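Local structure of flap endonuclease 1 (Desulfurococcus amylolyticus, 3ORY) at residues 171-176 and 300-305; 164-169 and 191-196; 42-47 and 184-189. The protein probably cleaves the 5' single-stranded flaps of branched DNA, as flap endonucleases of the XPG family do in replication and repair. All coordinates share one frame; numbering follows the deposited sequence.

How the interactions relate
Along the chain, helix 42-52 comes first, and interaction 3 brings its start to the 184-189 loop after strand 182-184, closing 136 intervening residues. Before that return is made, interaction 2 has left from 164-169 and interaction 1 from 171-176, both on or leading into helix 167-176. Interaction 2 closes a short excursion of 21 residues at 191-196, tying that helix to the end of helix 189-192; interaction 1 closes 123 residues, tying it to the 300-305 loop. Each pair crosses and none nests. Interactions 1 and 2 abut, with Val302 CG1 3.4 Å from Ala169 O, while Glu168 links interaction 2 to interaction 3, Glu168 OE2 lying 2.7 Å from Ser185 OG.

Interaction 1 (171-176 and 300-305); sequences AAYIVK and PQVTDN
Tyr173 and Val302 mark the closest approach of the two backbones, their CA atoms 6.8 Å apart where the irregular 300-305 chain passes one side of helix 167-176. The loop is extended through Val302 and Thr303 and turns at Asp304, so that successive residues follow the tyrosine from its root to its hydroxyl. With CG trans to the backbone N (chi1 -174°), the phenol reaches out from the helix and lies along this path. Val302 CG2 sits over one face near the root of the ring, 3.6 Å from Tyr173 CG. Measured to the Tyr173 ring centroid it is 3.8 Å away and 20° off the normal, a CH-pi contact. The other methyl, CG1, rests 3.9 Å from Tyr173 CB and carries the apolar packing back toward the helix. Farther out, Thr303 O approaches Tyr173 CE2 obliquely at 3.4 Å. At the end of the phenol, Tyr173 OH donates to Asp304 OD1 at 2.6 Å; the oxygen lies near the ring plane and is met on its syn side, 27° out of the carboxylate plane. An ST turn shapes the chain here, Asn305 N bonding to Thr303 OG1 at 2.8 Å, and Thr303 N is held by Gln170 OE1 of helix 167-176. The contact thus joins the loop between helices 290-298 and 315-325 to helix 167-176 at the surface of the XPG fold. Its chemistry is graded along one side chain, apolar at the root and polar at the hydroxyl, and the short bond to a carboxylate would probably keep the phenol protonated and restrain its swing.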
loop_
_atom_site.group_PDB
_atom_site.type_symbol
_atom_site.label_atom_id
_atom_site.label_comp_id
_atom_site.label_asym_id
_atom_site.label_seq_id
_atom_site.Cartn_x
_atom_site.Cartn_y
_atom_site.Cartn_z
ATOM N N ALA A 171 2.555 6.078 9.948
ATOM C CA ALA A 171 1.353 6.623 9.295
ATOM C C ALA A 171 0.198 6.721 10.296
ATOM O O ALA A 171 -0.408 7.787 10.443
ATOM C CB ALA A 171 0.945 5.768 8.076
ATOM N N ALA A 172 -0.084 5.615 10.994
ATOM C CA ALA A 172 -1.125 5.587 12.034
ATOM C C ALA A 172 -0.902 6.657 13.097
ATOM O O ALA A 172 -1.850 7.328 13.521
ATOM C CB ALA A 172 -1.201 4.200 12.690
ATOM N N TYR A 173 0.351 6.804 13.536
ATOM C CA TYR A 173 0.693 7.777 14.577
ATOM C C TYR A 173 0.480 9.230 14.134
ATOM O O TYR A 173 -0.000 10.058 14.912
ATOM C CB TYR A 173 2.131 7.577 15.063
ATOM C CG TYR A 173 2.508 8.467 16.236
ATOM C CD1 TYR A 173 1.983 8.238 17.520
ATOM C CD2 TYR A 173 3.394 9.532 16.066
ATOM C CE1 TYR A 173 2.337 9.060 18.607
ATOM C CE2 TYR A 173 3.752 10.360 17.146
ATOM C CZ TYR A 173 3.216 10.123 18.400
ATOM O OH TYR A 173 3.580 10.942 19.442
ATOM N N ILE A 174 0.854 9.541 12.895
ATOM C CA ILE A 174 0.593 10.866 12.328
ATOM C C ILE A 174 -0.916 11.206 12.345
ATOM O O ILE A 174 -1.315 12.337 12.689
ATOM C CB ILE A 174 1.215 10.993 10.904
ATOM C CG1 ILE A 174 2.749 10.957 11.009
ATOM C CG2 ILE A 174 0.756 12.277 10.199
ATOM C CD1 ILE A 174 3.480 10.703 9.657
ATOM N N VAL A 175 -1.750 10.233 11.999
ATOM C CA VAL A 175 -3.200 10.437 12.071
ATOM C C VAL A 175 -3.668 10.599 13.529
ATOM O O VAL A 175 -4.482 11.479 13.813
ATOM C CB VAL A 175 -3.994 9.316 11.363
ATOM C CG1 VAL A 175 -5.493 9.646 11.358
ATOM C CG2 VAL A 175 -3.511 9.142 9.919
ATOM N N LYS A 176 -3.142 9.764 14.435
ATOM C CA LYS A 176 -3.427 9.874 15.879
ATOM C C LYS A 176 -3.150 11.271 16.422
ATOM O O LYS A 176 -3.919 11.793 17.244
ATOM C CB LYS A 176 -2.583 8.894 16.683
ATOM C CG LYS A 176 -3.048 7.453 16.676
ATOM C CD LYS A 176 -2.143 6.654 17.613
ATOM C CE LYS A 176 -2.334 5.167 17.480
ATOM N NZ LYS A 176 -1.611 4.452 18.571
ATOM N N PRO A 300 3.973 0.877 19.156
ATOM C CA PRO A 300 5.060 0.672 18.196
ATOM C C PRO A 300 6.082 1.792 18.262
ATOM O O PRO A 300 5.827 2.843 18.872
ATOM C CB PRO A 300 4.341 0.686 16.843
ATOM C CG PRO A 300 3.160 1.569 17.069
ATOM C CD PRO A 300 2.730 1.325 18.489
ATOM N N GLN A 301 7.244 1.554 17.663
ATOM C CA GLN A 301 8.269 2.575 17.604
ATOM C C GLN A 301 7.887 3.586 16.527
ATOM O O GLN A 301 7.901 3.271 15.343
ATOM C CB GLN A 301 9.647 1.962 17.311
ATOM C CG GLN A 301 10.804 2.939 17.581
ATOM C CD GLN A 301 10.899 3.315 19.052
ATOM O OE1 GLN A 301 10.844 2.456 19.938
ATOM N NE2 GLN A 301 11.002 4.590 19.316
ATOM N N VAL A 302 7.553 4.796 16.963
ATOM C CA VAL A 302 7.094 5.898 16.106
ATOM C C VAL A 302 7.731 7.193 16.631
ATOM O O VAL A 302 8.255 7.217 17.740
ATOM C CB VAL A 302 5.536 6.036 16.117
ATOM C CG1 VAL A 302 4.868 4.853 15.380
ATOM C CG2 VAL A 302 4.990 6.166 17.560
ATOM N N THR A 303 7.681 8.267 15.858
ATOM C CA THR A 303 8.378 9.491 16.260
ATOM C C THR A 303 7.526 10.742 16.157
ATOM O O THR A 303 6.633 10.833 15.314
ATOM C CB THR A 303 9.698 9.703 15.452
ATOM O OG1 THR A 303 10.389 10.853 15.963
ATOM C CG2 THR A 303 9.420 9.929 13.937
ATOM N N ASP A 304 7.834 11.705 17.024
ATOM C CA ASP A 304 7.294 13.064 16.952
ATOM C C ASP A 304 8.164 13.960 16.101
ATOM O O ASP A 304 7.819 15.122 15.869
ATOM C CB ASP A 304 7.252 13.682 18.354
ATOM C CG ASP A 304 6.173 13.102 19.203
ATOM O OD1 ASP A 304 5.070 12.866 18.677
ATOM O OD2 ASP A 304 6.428 12.890 20.404
ATOM N N ASN A 305 9.302 13.425 15.664
ATOM C CA ASN A 305 10.318 14.190 14.955
ATOM C C ASN A 305 10.035 14.246 13.451
ATOM O O ASN A 305 10.710 13.598 12.655
ATOM C CB ASN A 305 11.714 13.606 15.256
ATOM C CG ASN A 305 12.836 14.338 14.535
ATOM O OD1 ASN A 305 12.758 15.543 14.311
ATOM N ND2 ASN A 305 13.896 13.602 14.174
#

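Interaction 2 (164-169 and 191-196); sequences PAEGEA and LLFGSP
Ala169 and Phe193 form the tight part of this contact: the alanine CB stands squarely over the middle of the phenyl face, 3.5 Å from the Phe193 ring centroid and only 9° off the normal, a close CH-pi contact. The rim of the ring also meets the helix backbone, Phe193 CD2 lying 3.4 Å from Ala169 N. Phe193 CG points away from its own carbonyl carbon (chi1 -74°), which carries the ring across to the first turn of helix 167-176. Farther along, Glu166 CG comes within 3.9 Å of Phe193 CZ, the two side chains crossing at about a right angle; its carboxylate turns elsewhere, to the hydroxyls of Tyr251 and Tyr296. Phe297 stacks on the phenylalanine as well, so helix 290-298 shares in enclosing it. Phe193 is the first residue past helix 189-192, which ends in a Schellman motif: Gly194, at positive phi, is the C-prime residue, Ser195 N bonds to Ser190 O, and Gly194 N bonds to Leu191 O at 2.9 Å. The looser side is bridged by water. One molecule donates to Ala169 O at 2.9 Å and to Phe193 O at 2.8 Å, joining two backbones that make no direct hydrogen bond. Glu168 likewise touches lightly, its CB 4.1 Å from Phe193 CD2, and its bent chain leads the carboxylate away to Ser185 OG. There it lies beside Asp41, Asp187 and a bound phosphate ion, a gathering of acidic groups consistent with the metal-binding active site of flap endonucleases.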
loop_
_atom_site.group_PDB
_atom_site.type_symbol
_atom_site.label_atom_id
_atom_site.label_comp_id
_atom_site.label_asym_id
_atom_site.label_seq_id
_atom_site.Cartn_x
_atom_site.Cartn_y
_atom_site.Cartn_z
ATOM N N PRO A 164 10.943 5.701 12.114
ATOM C CA PRO A 164 12.002 4.943 12.789
ATOM C C PRO A 164 11.910 3.437 12.517
ATOM O O PRO A 164 12.941 2.755 12.471
ATOM C CB PRO A 164 11.757 5.235 14.279
ATOM C CG PRO A 164 10.328 5.626 14.379
ATOM C CD PRO A 164 10.046 6.366 13.080
ATOM N N ALA A 165 10.690 2.928 12.359
ATOM C CA ALA A 165 10.453 1.502 12.148
ATOM C C ALA A 165 9.370 1.317 11.093
ATOM O O ALA A 165 9.508 1.855 10.001
ATOM C CB ALA A 165 10.088 0.805 13.496
ATOM N N GLU A 166 8.286 0.594 11.401
ATOM C CA GLU A 166 7.237 0.338 10.400
ATOM C C GLU A 166 6.620 1.629 9.847
ATOM O O GLU A 166 6.183 2.496 10.619
ATOM C CB GLU A 166 6.104 -0.540 10.963
ATOM C CG GLU A 166 6.520 -1.973 11.326
ATOM C CD GLU A 166 7.031 -2.087 12.760
ATOM O OE1 GLU A 166 7.246 -1.040 13.417
ATOM O OE2 GLU A 166 7.193 -3.227 13.240
ATOM N N GLY A 167 6.608 1.751 8.514
ATOM C CA GLY A 167 5.976 2.869 7.819
ATOM C C GLY A 167 4.506 2.974 8.179
ATOM O O GLY A 167 3.995 4.078 8.432
ATOM N N GLU A 168 3.828 1.827 8.215
ATOM C CA GLU A 168 2.391 1.777 8.537
ATOM C C GLU A 168 2.088 2.266 9.952
ATOM O O GLU A 168 1.049 2.896 10.182
ATOM C CB GLU A 168 1.833 0.357 8.343
ATOM C CG GLU A 168 1.936 -0.170 6.895
ATOM C CD GLU A 168 0.868 0.414 5.946
ATOM O OE1 GLU A 168 -0.015 1.180 6.394
ATOM O OE2 GLU A 168 0.927 0.109 4.733
ATOM N N ALA A 169 2.989 1.965 10.891
ATOM C CA ALA A 169 2.867 2.430 12.290
ATOM C C ALA A 169 3.028 3.942 12.419
ATOM O O ALA A 169 2.292 4.592 13.162
ATOM C CB ALA A 169 3.921 1.724 13.171
ATOM N N LEU A 191 -4.365 0.317 10.682
ATOM C CA LEU A 191 -5.472 0.134 11.633
ATOM C C LEU A 191 -5.025 -0.655 12.854
ATOM O O LEU A 191 -5.364 -0.298 13.985
ATOM C CB LEU A 191 -6.663 -0.563 10.969
ATOM C CG LEU A 191 -7.357 0.248 9.867
ATOM C CD1 LEU A 191 -8.398 -0.597 9.142
ATOM C CD2 LEU A 191 -8.009 1.511 10.448
ATOM N N LEU A 192 -4.251 -1.712 12.624
ATOM C CA LEU A 192 -3.716 -2.527 13.719
ATOM C C LEU A 192 -2.814 -1.688 14.616
ATOM O O LEU A 192 -2.807 -1.873 15.833
ATOM C CB LEU A 192 -2.951 -3.742 13.181
ATOM C CG LEU A 192 -3.636 -5.061 12.787
ATOM C CD1 LEU A 192 -4.952 -4.878 12.090
ATOM C CD2 LEU A 192 -2.682 -5.830 11.869
ATOM N N PHE A 193 -2.090 -0.748 14.004
ATOM C CA PHE A 193 -1.231 0.214 14.712
ATOM C C PHE A 193 -1.994 1.433 15.240
ATOM O O PHE A 193 -1.387 2.411 15.718
ATOM C CB PHE A 193 -0.102 0.685 13.793
ATOM C CG PHE A 193 0.984 -0.336 13.568
ATOM C CD1 PHE A 193 1.695 -0.886 14.647
ATOM C CD2 PHE A 193 1.334 -0.713 12.266
ATOM C CE1 PHE A 193 2.732 -1.812 14.418
ATOM C CE2 PHE A 193 2.368 -1.629 12.030
ATOM C CZ PHE A 193 3.063 -2.182 13.102
ATOM N N GLY A 194 -3.323 1.375 15.158
ATOM C CA GLY A 194 -4.167 2.356 15.824
ATOM C C GLY A 194 -4.598 3.565 15.015
ATOM O O GLY A 194 -5.094 4.542 15.592
ATOM N N SER A 195 -4.426 3.529 13.693
ATOM C CA SER A 195 -4.849 4.667 12.870
ATOM C C SER A 195 -6.364 4.823 12.958
ATOM O O SER A 195 -7.074 3.872 12.714
ATOM C CB SER A 195 -4.468 4.476 11.411
ATOM O OG SER A 195 -4.952 5.560 10.635
ATOM N N PRO A 196 -6.854 6.028 13.313
ATOM C CA PRO A 196 -8.302 6.264 13.396
ATOM C C PRO A 196 -9.002 6.060 12.051
ATOM O O PRO A 196 -10.168 5.658 12.016
ATOM C CB PRO A 196 -8.394 7.736 13.817
ATOM C CG PRO A 196 -7.133 7.987 14.554
ATOM C CD PRO A 196 -6.084 7.161 13.849
HETATM O O HOH W 1 1.034 3.807 15.626
#

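Interaction 3 (42-47 and 184-189); sequences GYNALY and ASQDYD
Asn44 enters the turn made by Ser185, Gln186 and Asp187, and its side chain makes the whole contact from the 42-47 segment. The amide lies against the serine in a polar setting: Ser185 OG is 3.1 Å from Asn44 CG and 3.4 Å from Asn44 CB. Asn44 holds its amide carbon opposite its own N (chi1 -159°), which sends the group away from the helix and brings Asn44 CG within 3.7 Å of Gln186 N. The Asn44 and Asp187 side chains run past one another head to tail, amide and carboxylate planes 68° apart, with Asp187 OD2 4.2 Å from Asn44 CG. The helix follows strand 37-41 and the loop follows strand 182-184, its parallel neighbour, so they meet at the C-terminal ends of these strands, where alpha/beta folds commonly place their active sites. With an alanine here, the amide that fills the corner between Ser185, Gln186 and Asp187 would be gone, which is likely to open a gap and leave the Asp187 carboxylate freer to turn. Hydrogen bonds within the loop fix its shape. Ser185 OG, whose other partner is Glu168 of interaction 2, accepts from Asp187 N at 3.2 Å in an ST turn (N-H...O 145°); Asp187 OD1 takes a weak bond from Asp189 N at 3.5 Å, and Gln186 OE1 is held by Asn201 N. On the helix side, Asp41 OD2 accepts from Asn44 N. Charged neighbours form the last group: a phosphate ion, probably from the crystallisation liquor, sits near Asp187 OD2.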
loop_
_atom_site.group_PDB
_atom_site.type_symbol
_atom_site.label_atom_id
_atom_site.label_comp_id
_atom_site.label_asym_id
_atom_site.label_seq_id
_atom_site.Cartn_x
_atom_site.Cartn_y
_atom_site.Cartn_z
ATOM N N GLY A 42 4.707 4.563 2.026
ATOM C CA GLY A 42 5.618 4.625 0.888
ATOM C C GLY A 42 5.830 3.285 0.197
ATOM O O GLY A 42 5.597 3.168 -0.996
ATOM N N TYR A 43 6.254 2.269 0.945
ATOM C CA TYR A 43 6.544 0.953 0.349
ATOM C C TYR A 43 5.299 0.360 -0.291
ATOM O O TYR A 43 5.375 -0.187 -1.389
ATOM C CB TYR A 43 7.153 -0.029 1.382
ATOM C CG TYR A 43 8.582 0.279 1.803
ATOM C CD1 TYR A 43 9.198 1.484 1.457
ATOM C CD2 TYR A 43 9.307 -0.625 2.585
ATOM C CE1 TYR A 43 10.507 1.769 1.869
ATOM C CE2 TYR A 43 10.619 -0.349 2.992
ATOM C CZ TYR A 43 11.204 0.849 2.632
ATOM O OH TYR A 43 12.488 1.147 3.039
ATOM N N ASN A 44 4.152 0.469 0.382
ATOM C CA ASN A 44 2.934 -0.121 -0.164
ATOM C C ASN A 44 2.560 0.530 -1.490
ATOM O O ASN A 44 2.203 -0.165 -2.442
ATOM C CB ASN A 44 1.755 -0.037 0.811
ATOM C CG ASN A 44 0.685 -1.041 0.495
ATOM O OD1 ASN A 44 0.700 -2.169 1.019
ATOM N ND2 ASN A 44 -0.246 -0.664 -0.376
ATOM N N ALA A 45 2.640 1.859 -1.547
ATOM C CA ALA A 45 2.368 2.578 -2.792
ATOM C C ALA A 45 3.316 2.148 -3.900
ATOM O O ALA A 45 2.884 1.913 -5.018
ATOM C CB ALA A 45 2.423 4.114 -2.583
ATOM N N LEU A 46 4.607 2.040 -3.596
ATOM C CA LEU A 46 5.578 1.664 -4.626
ATOM C C LEU A 46 5.312 0.257 -5.146
ATOM O O LEU A 46 5.450 0.004 -6.336
ATOM C CB LEU A 46 7.030 1.811 -4.114
ATOM C CG LEU A 46 7.444 3.245 -3.748
ATOM C CD1 LEU A 46 8.890 3.310 -3.219
ATOM C CD2 LEU A 46 7.273 4.195 -4.921
ATOM N N TYR A 47 4.920 -0.650 -4.251
ATOM C CA TYR A 47 4.505 -1.991 -4.646
ATOM C C TYR A 47 3.263 -1.986 -5.540
ATOM O O TYR A 47 3.189 -2.759 -6.511
ATOM C CB TYR A 47 4.305 -2.896 -3.413
ATOM C CG TYR A 47 5.584 -3.612 -3.021
ATOM C CD1 TYR A 47 6.229 -4.464 -3.929
ATOM C CD2 TYR A 47 6.167 -3.420 -1.773
ATOM C CE1 TYR A 47 7.401 -5.121 -3.595
ATOM C CE2 TYR A 47 7.369 -4.076 -1.425
ATOM C CZ TYR A 47 7.964 -4.921 -2.343
ATOM O OH TYR A 47 9.133 -5.570 -2.037
ATOM N N ALA A 184 -3.072 5.900 4.228
ATOM C CA ALA A 184 -3.469 5.321 2.951
ATOM C C ALA A 184 -2.542 4.190 2.562
ATOM O O ALA A 184 -1.305 4.347 2.556
ATOM C CB ALA A 184 -3.525 6.396 1.841
ATOM N N SER A 185 -3.150 3.057 2.222
ATOM C CA SER A 185 -2.424 1.828 1.890
ATOM C C SER A 185 -3.438 0.811 1.395
ATOM O O SER A 185 -4.630 0.977 1.633
ATOM C CB SER A 185 -1.748 1.271 3.153
ATOM O OG SER A 185 -1.012 0.096 2.857
ATOM N N GLN A 186 -2.971 -0.240 0.719
ATOM C CA GLN A 186 -3.832 -1.377 0.383
ATOM C C GLN A 186 -3.952 -2.360 1.540
ATOM O O GLN A 186 -4.964 -3.052 1.666
ATOM C CB GLN A 186 -3.360 -2.103 -0.887
ATOM C CG GLN A 186 -3.545 -1.298 -2.172
ATOM C CD GLN A 186 -4.920 -0.675 -2.287
ATOM O OE1 GLN A 186 -5.076 0.537 -2.133
ATOM N NE2 GLN A 186 -5.928 -1.501 -2.521
ATOM N N ASP A 187 -2.949 -2.416 2.412
ATOM C CA ASP A 187 -3.098 -3.292 3.558
ATOM C C ASP A 187 -3.704 -2.549 4.750
ATOM O O ASP A 187 -3.924 -1.327 4.713
ATOM C CB ASP A 187 -1.805 -4.048 3.905
ATOM C CG ASP A 187 -0.666 -3.134 4.263
ATOM O OD1 ASP A 187 -0.904 -2.103 4.925
ATOM O OD2 ASP A 187 0.478 -3.460 3.869
ATOM N N TYR A 188 -3.990 -3.309 5.795
ATOM C CA TYR A 188 -4.760 -2.821 6.921
ATOM C C TYR A 188 -3.878 -2.588 8.143
ATOM O O TYR A 188 -4.382 -2.325 9.246
ATOM C CB TYR A 188 -5.867 -3.844 7.219
ATOM C CG TYR A 188 -6.908 -3.907 6.118
ATOM C CD1 TYR A 188 -8.158 -3.301 6.266
ATOM C CD2 TYR A 188 -6.631 -4.561 4.913
ATOM C CE1 TYR A 188 -9.110 -3.352 5.229
ATOM C CE2 TYR A 188 -7.564 -4.619 3.897
ATOM C CZ TYR A 188 -8.798 -4.021 4.055
ATOM O OH TYR A 188 -9.695 -4.095 3.012
ATOM N N ASP A 189 -2.563 -2.696 7.941
ATOM C CA ASP A 189 -1.581 -2.621 9.035
ATOM C C ASP A 189 -1.737 -1.370 9.877
ATOM O O ASP A 189 -1.588 -1.430 11.089
ATOM C CB ASP A 189 -0.144 -2.654 8.485
ATOM C CG ASP A 189 0.166 -3.908 7.664
ATOM O OD1 ASP A 189 -0.757 -4.540 7.103
ATOM O OD2 ASP A 189 1.365 -4.259 7.564
#